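Long-range contacts in putative oxidoreductase (Gluconobacter oxydans, PDB 3WJ7), which belongs to the short-chain dehydrogenase/reductase family and is probably a nicotinamide-dependent oxidoreductase acting on carbonyl substrates: residues 209-214 with 269-274; 277-282 with 294-299. All coordinates share one frame; numbering follows the deposited sequence.

Overall arrangement
Both contacts lie on the same side of the chain's centre, about 14 Å apart between centres, and both are partly buried. Interaction 1 pairs two short strands, 209-211 and 267-269, in a small parallel sheet separate from the main one. Backbone hydrogen bonds carry it, with aliphatic packing on one face. Interaction 2 follows along the chain and joins helices 275-288 and 296-302. There a carboxylate, a guanidinium and a serine hydroxyl do most of the work, around one small apolar patch. The contacts touch where Leu274 CB meets Leu299 CD1 at 3.8 Å. Both also face the second subunit, and interaction 2 reaches the third as well.

Interaction 1: residues 209-214 with 269-274; sequences AYVETG and LKQSWL
Val211 and Leu269 form a parallel beta bridge, the link between strands 209-211 and 267-269 of a small two-stranded sheet. This sheet stands apart from the main sheet of the Rossmann-type fold. Leu269 is bonded on both sides of Val211. Its N donates to Tyr210 O at 2.9 Å, an almost straight bond of 172°. Its O accepts from Glu212 N at 3.0 Å. Val211 CA also makes a CH...O contact with Leu269 O.

The side chains of Val211 and Leu269 lie on the same face of the sheet. The two methyl branches of Val211 part company there. Val211 CG1 is anti to the backbone N (chi1 -180°) and meets Leu274 CD1 at 3.8 Å. Val211 CG2 lies beside that N and faces Leu269 CD1 at 4.2 Å.

Beyond the bridge, 271-273 makes a 3-10 turn. Gln271 sends its amide back across Thr213, with OE1 3.6 Å from Thr213 OG1. OE1 also sits near Glu212 O, an approach of two acceptors and not a bond. The amide is held from outside: NE2 donates to Gly287 O of the second subunit. With an alanine here, the Gly287 carbonyl of the second subunit would probably lose this donor, and a gap would open beside Thr213.

Further out, the Tyr210 side chain points away from 269-274; its ring stands edge-to-face with Phe253 and packs on Trp283 of the second subunit. The end of Glu212 likewise leads away from 269-274, and its OE1 accepts from Gly250 N. Glu212 OE1 also takes a weak bond from Thr213 N at 3.1 Å, bent to 129°.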
# COMPACT_ATOMS: atom_id res chain seq x y z
N ALA A 209 -21.53 13.99 15.60
CA ALA A 209 -22.00 13.52 14.29
C ALA A 209 -21.56 12.09 14.08
O ALA A 209 -20.68 11.57 14.80
CB ALA A 209 -21.47 14.40 13.17
N TYR A 210 -22.20 11.46 13.10
CA TYR A 210 -21.93 10.09 12.75
C TYR A 210 -22.66 9.79 11.46
O TYR A 210 -23.62 10.46 11.12
CB TYR A 210 -22.39 9.11 13.85
CG TYR A 210 -23.88 8.92 14.01
CD1 TYR A 210 -24.53 7.85 13.38
CD2 TYR A 210 -24.63 9.77 14.79
CE1 TYR A 210 -25.91 7.68 13.50
CE2 TYR A 210 -26.01 9.60 14.94
CZ TYR A 210 -26.64 8.56 14.31
OH TYR A 210 -28.00 8.40 14.46
N VAL A 211 -22.19 8.75 10.77
CA VAL A 211 -22.74 8.30 9.51
C VAL A 211 -23.51 7.03 9.80
O VAL A 211 -22.96 6.10 10.42
CB VAL A 211 -21.62 8.03 8.48
CG1 VAL A 211 -22.21 7.56 7.17
CG2 VAL A 211 -20.76 9.29 8.28
N GLU A 212 -24.77 7.00 9.39
CA GLU A 212 -25.69 5.91 9.68
C GLU A 212 -25.17 4.65 9.00
O GLU A 212 -24.60 4.68 7.91
CB GLU A 212 -27.11 6.25 9.18
CG GLU A 212 -28.25 5.26 9.49
CD GLU A 212 -28.44 4.92 11.00
OE1 GLU A 212 -27.52 4.40 11.65
OE2 GLU A 212 -29.54 5.15 11.55
N THR A 213 -25.35 3.53 9.68
CA THR A 213 -25.22 2.22 9.07
C THR A 213 -25.67 1.10 9.99
O THR A 213 -26.09 1.35 11.13
CB THR A 213 -23.81 1.93 8.52
OG1 THR A 213 -23.91 0.80 7.64
CG2 THR A 213 -22.79 1.68 9.63
N GLY A 214 -25.60 -0.13 9.48
CA GLY A 214 -26.11 -1.30 10.18
C GLY A 214 -24.97 -2.21 10.55
O GLY A 214 -24.07 -2.44 9.74
N LEU A 269 -25.78 11.64 9.59
CA LEU A 269 -25.55 11.72 8.16
C LEU A 269 -25.99 10.46 7.40
O LEU A 269 -25.44 9.39 7.63
CB LEU A 269 -24.07 11.99 7.92
CG LEU A 269 -23.49 13.14 8.75
CD1 LEU A 269 -22.05 13.31 8.29
CD2 LEU A 269 -24.30 14.42 8.57
N LYS A 270 -26.96 10.57 6.49
CA LYS A 270 -27.41 9.39 5.74
C LYS A 270 -26.27 8.99 4.78
O LYS A 270 -25.48 9.83 4.31
CB LYS A 270 -28.68 9.63 4.96
CG LYS A 270 -29.93 9.87 5.78
CD LYS A 270 -31.12 10.20 4.90
CE LYS A 270 -32.20 10.87 5.74
NZ LYS A 270 -32.89 12.00 5.02
N GLN A 271 -26.21 7.70 4.49
CA GLN A 271 -25.08 7.19 3.75
C GLN A 271 -25.19 7.65 2.32
O GLN A 271 -24.18 7.87 1.64
CB GLN A 271 -25.00 5.67 3.87
CG GLN A 271 -23.58 5.13 3.86
CD GLN A 271 -23.41 3.94 4.77
OE1 GLN A 271 -24.36 3.19 5.01
NE2 GLN A 271 -22.20 3.76 5.29
N SER A 272 -26.42 7.86 1.85
CA SER A 272 -26.60 8.33 0.50
C SER A 272 -26.06 9.77 0.30
O SER A 272 -25.92 10.22 -0.82
CB SER A 272 -28.06 8.22 0.06
OG SER A 272 -28.91 8.89 0.95
N TRP A 273 -25.75 10.48 1.40
CA TRP A 273 -25.22 11.82 1.29
C TRP A 273 -23.73 11.74 1.03
O TRP A 273 -23.08 12.76 0.87
CB TRP A 273 -25.45 12.63 2.56
CG TRP A 273 -26.88 12.88 2.91
CD1 TRP A 273 -27.98 12.58 2.17
CD2 TRP A 273 -27.36 13.51 4.10
NE1 TRP A 273 -29.11 12.98 2.81
CE2 TRP A 273 -28.77 13.56 4.01
CE3 TRP A 273 -26.73 14.05 5.23
CZ2 TRP A 273 -29.57 14.09 5.01
CZ3 TRP A 273 -27.52 14.58 6.24
CH2 TRP A 273 -28.93 14.60 6.12
N LEU A 274 -23.17 10.54 1.01
CA LEU A 274 -21.73 10.45 0.75
C LEU A 274 -21.49 10.38 -0.76
O LEU A 274 -20.37 10.54 -1.22
CB LEU A 274 -21.10 9.26 1.49
CG LEU A 274 -21.09 9.26 3.02
CD1 LEU A 274 -21.06 7.83 3.53
CD2 LEU A 274 -19.93 10.04 3.64

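Interaction 2: residues 277-282 with 294-299; sequences VALVSE and VTRETL
Ala278 and Thr295 bring the two backbones to a CA-CA distance of 4.8 Å, where helix 275-288 passes the start of helix 296-302. The small Ala278 side chain allows this closeness. Its CB points at the other segment and lies 3.7 Å from Arg296 N. Val294 CG1 and Leu299 CD2 are more distant apolar neighbours of the same methyl.

Glu282 holds Arg296 at both backbone and side chain. Glu282 OE2 accepts from Arg296 N at 2.6 Å, nearly in line with its own C-O bond. Glu282 OE2 also takes Arg296 NE at 3.2 Å, on its syn side. OE1 completes the salt bridge through a weak bond from NH2. The carboxylate and guanidinium planes are 55° apart, so this is not a flat, fork-like pairing. The Arg296 chain bends at chi3 (-66°), which turns NE back toward Glu282 OE2. Leu279 CD1 lies over one face of the guanidinium, toward its rim.

One turn of helix away from Ala278, Ser281 OG donates to Val294 O at 2.7 Å. Thr295 is the N-cap of the second helix, and its OG1 accepts from Thr298 N at 2.9 Å.

Within the chain, Tyr275, at the start of helix 275-288, packs on Arg296 and Leu299. Phe288 of the second subunit covers Ala278, Val294 and Leu299. Arg296 NH2 also forms a salt bridge with Asp201 of the third subunit. Leu299 also packs on Leu274, in the loop that leads from strand 267-269 into helix 275-288.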
# COMPACT_ATOMS: atom_id res chain seq x y z
N VAL A 277 -19.36 13.05 -2.32
CA VAL A 277 -17.96 12.94 -1.89
C VAL A 277 -17.26 11.89 -2.77
O VAL A 277 -16.09 12.06 -3.19
CB VAL A 277 -17.87 12.50 -0.41
CG1 VAL A 277 -16.48 12.71 0.15
CG2 VAL A 277 -18.90 13.25 0.44
N ALA A 278 -17.99 10.80 -3.01
CA ALA A 278 -17.53 9.71 -3.91
C ALA A 278 -17.23 10.26 -5.29
O ALA A 278 -16.17 9.97 -5.89
CB ALA A 278 -18.61 8.64 -4.02
N LEU A 279 -18.15 11.08 -5.77
CA LEU A 279 -18.03 11.66 -7.07
C LEU A 279 -16.82 12.59 -7.13
O LEU A 279 -16.05 12.51 -8.05
CB LEU A 279 -19.29 12.42 -7.40
CG LEU A 279 -19.51 12.80 -8.86
CD1 LEU A 279 -19.62 11.53 -9.70
CD2 LEU A 279 -20.77 13.68 -8.92
N VAL A 280 -16.67 13.44 -6.13
CA VAL A 280 -15.57 14.39 -6.11
C VAL A 280 -14.26 13.64 -6.05
O VAL A 280 -13.32 13.91 -6.81
CB VAL A 280 -15.69 15.39 -4.94
CG1 VAL A 280 -14.55 16.40 -4.98
CG2 VAL A 280 -17.01 16.13 -5.02
N SER A 281 -14.21 12.69 -5.13
CA SER A 281 -13.13 11.71 -5.05
C SER A 281 -12.73 11.09 -6.40
O SER A 281 -11.57 11.07 -6.73
CB SER A 281 -13.52 10.65 -4.02
OG SER A 281 -12.69 9.53 -4.12
N GLU A 282 -13.68 10.60 -7.20
CA GLU A 282 -13.34 10.10 -8.54
C GLU A 282 -12.77 11.20 -9.40
O GLU A 282 -11.81 10.96 -10.13
CB GLU A 282 -14.54 9.52 -9.27
CG GLU A 282 -15.10 8.25 -8.63
CD GLU A 282 -16.40 7.75 -9.28
OE1 GLU A 282 -16.61 7.93 -10.51
OE2 GLU A 282 -17.23 7.14 -8.55
N VAL A 294 -11.83 5.74 -3.06
CA VAL A 294 -13.26 5.67 -2.88
C VAL A 294 -13.94 6.09 -4.18
O VAL A 294 -13.50 7.03 -4.81
CB VAL A 294 -13.62 6.61 -1.74
CG1 VAL A 294 -15.02 7.16 -1.87
CG2 VAL A 294 -13.45 5.87 -0.44
N THR A 295 -14.98 5.36 -4.59
CA THR A 295 -15.74 5.66 -5.83
C THR A 295 -17.23 5.45 -5.52
O THR A 295 -17.55 4.85 -4.48
CB THR A 295 -15.37 4.68 -6.99
OG1 THR A 295 -15.92 3.41 -6.73
CG2 THR A 295 -13.88 4.45 -7.13
N ARG A 296 -18.14 5.89 -6.40
CA ARG A 296 -19.53 5.38 -6.39
C ARG A 296 -19.65 3.87 -6.24
O ARG A 296 -20.47 3.39 -5.46
CB ARG A 296 -20.29 5.80 -7.64
CG ARG A 296 -20.41 7.31 -7.75
CD ARG A 296 -20.91 7.70 -9.12
NE ARG A 296 -19.94 7.36 -10.15
CZ ARG A 296 -20.05 7.70 -11.43
NH1 ARG A 296 -21.10 8.39 -11.83
NH2 ARG A 296 -19.09 7.37 -12.28
N GLU A 297 -18.84 3.11 -6.97
CA GLU A 297 -18.82 1.64 -6.88
C GLU A 297 -18.43 1.18 -5.46
O GLU A 297 -18.88 0.16 -4.97
CB GLU A 297 -17.88 1.01 -7.96
CG GLU A 297 -18.08 -0.50 -8.21
CD GLU A 297 -16.82 -1.26 -8.70
OE1 GLU A 297 -15.92 -1.61 -7.88
OE2 GLU A 297 -16.75 -1.56 -9.92
N THR A 298 -17.61 1.97 -4.80
CA THR A 298 -17.24 1.68 -3.42
C THR A 298 -18.39 1.92 -2.45
O THR A 298 -18.74 1.04 -1.66
CB THR A 298 -15.94 2.41 -3.01
OG1 THR A 298 -14.90 1.45 -3.16
CG2 THR A 298 -15.90 2.85 -1.54
N LEU A 299 -18.97 3.10 -2.54
CA LEU A 299 -20.10 3.47 -1.74
C LEU A 299 -21.27 2.48 -1.83
O LEU A 299 -21.94 2.22 -0.83
CB LEU A 299 -20.53 4.87 -2.11
CG LEU A 299 -21.60 5.50 -1.23
CD1 LEU A 299 -21.14 5.71 0.21
CD2 LEU A 299 -22.03 6.81 -1.84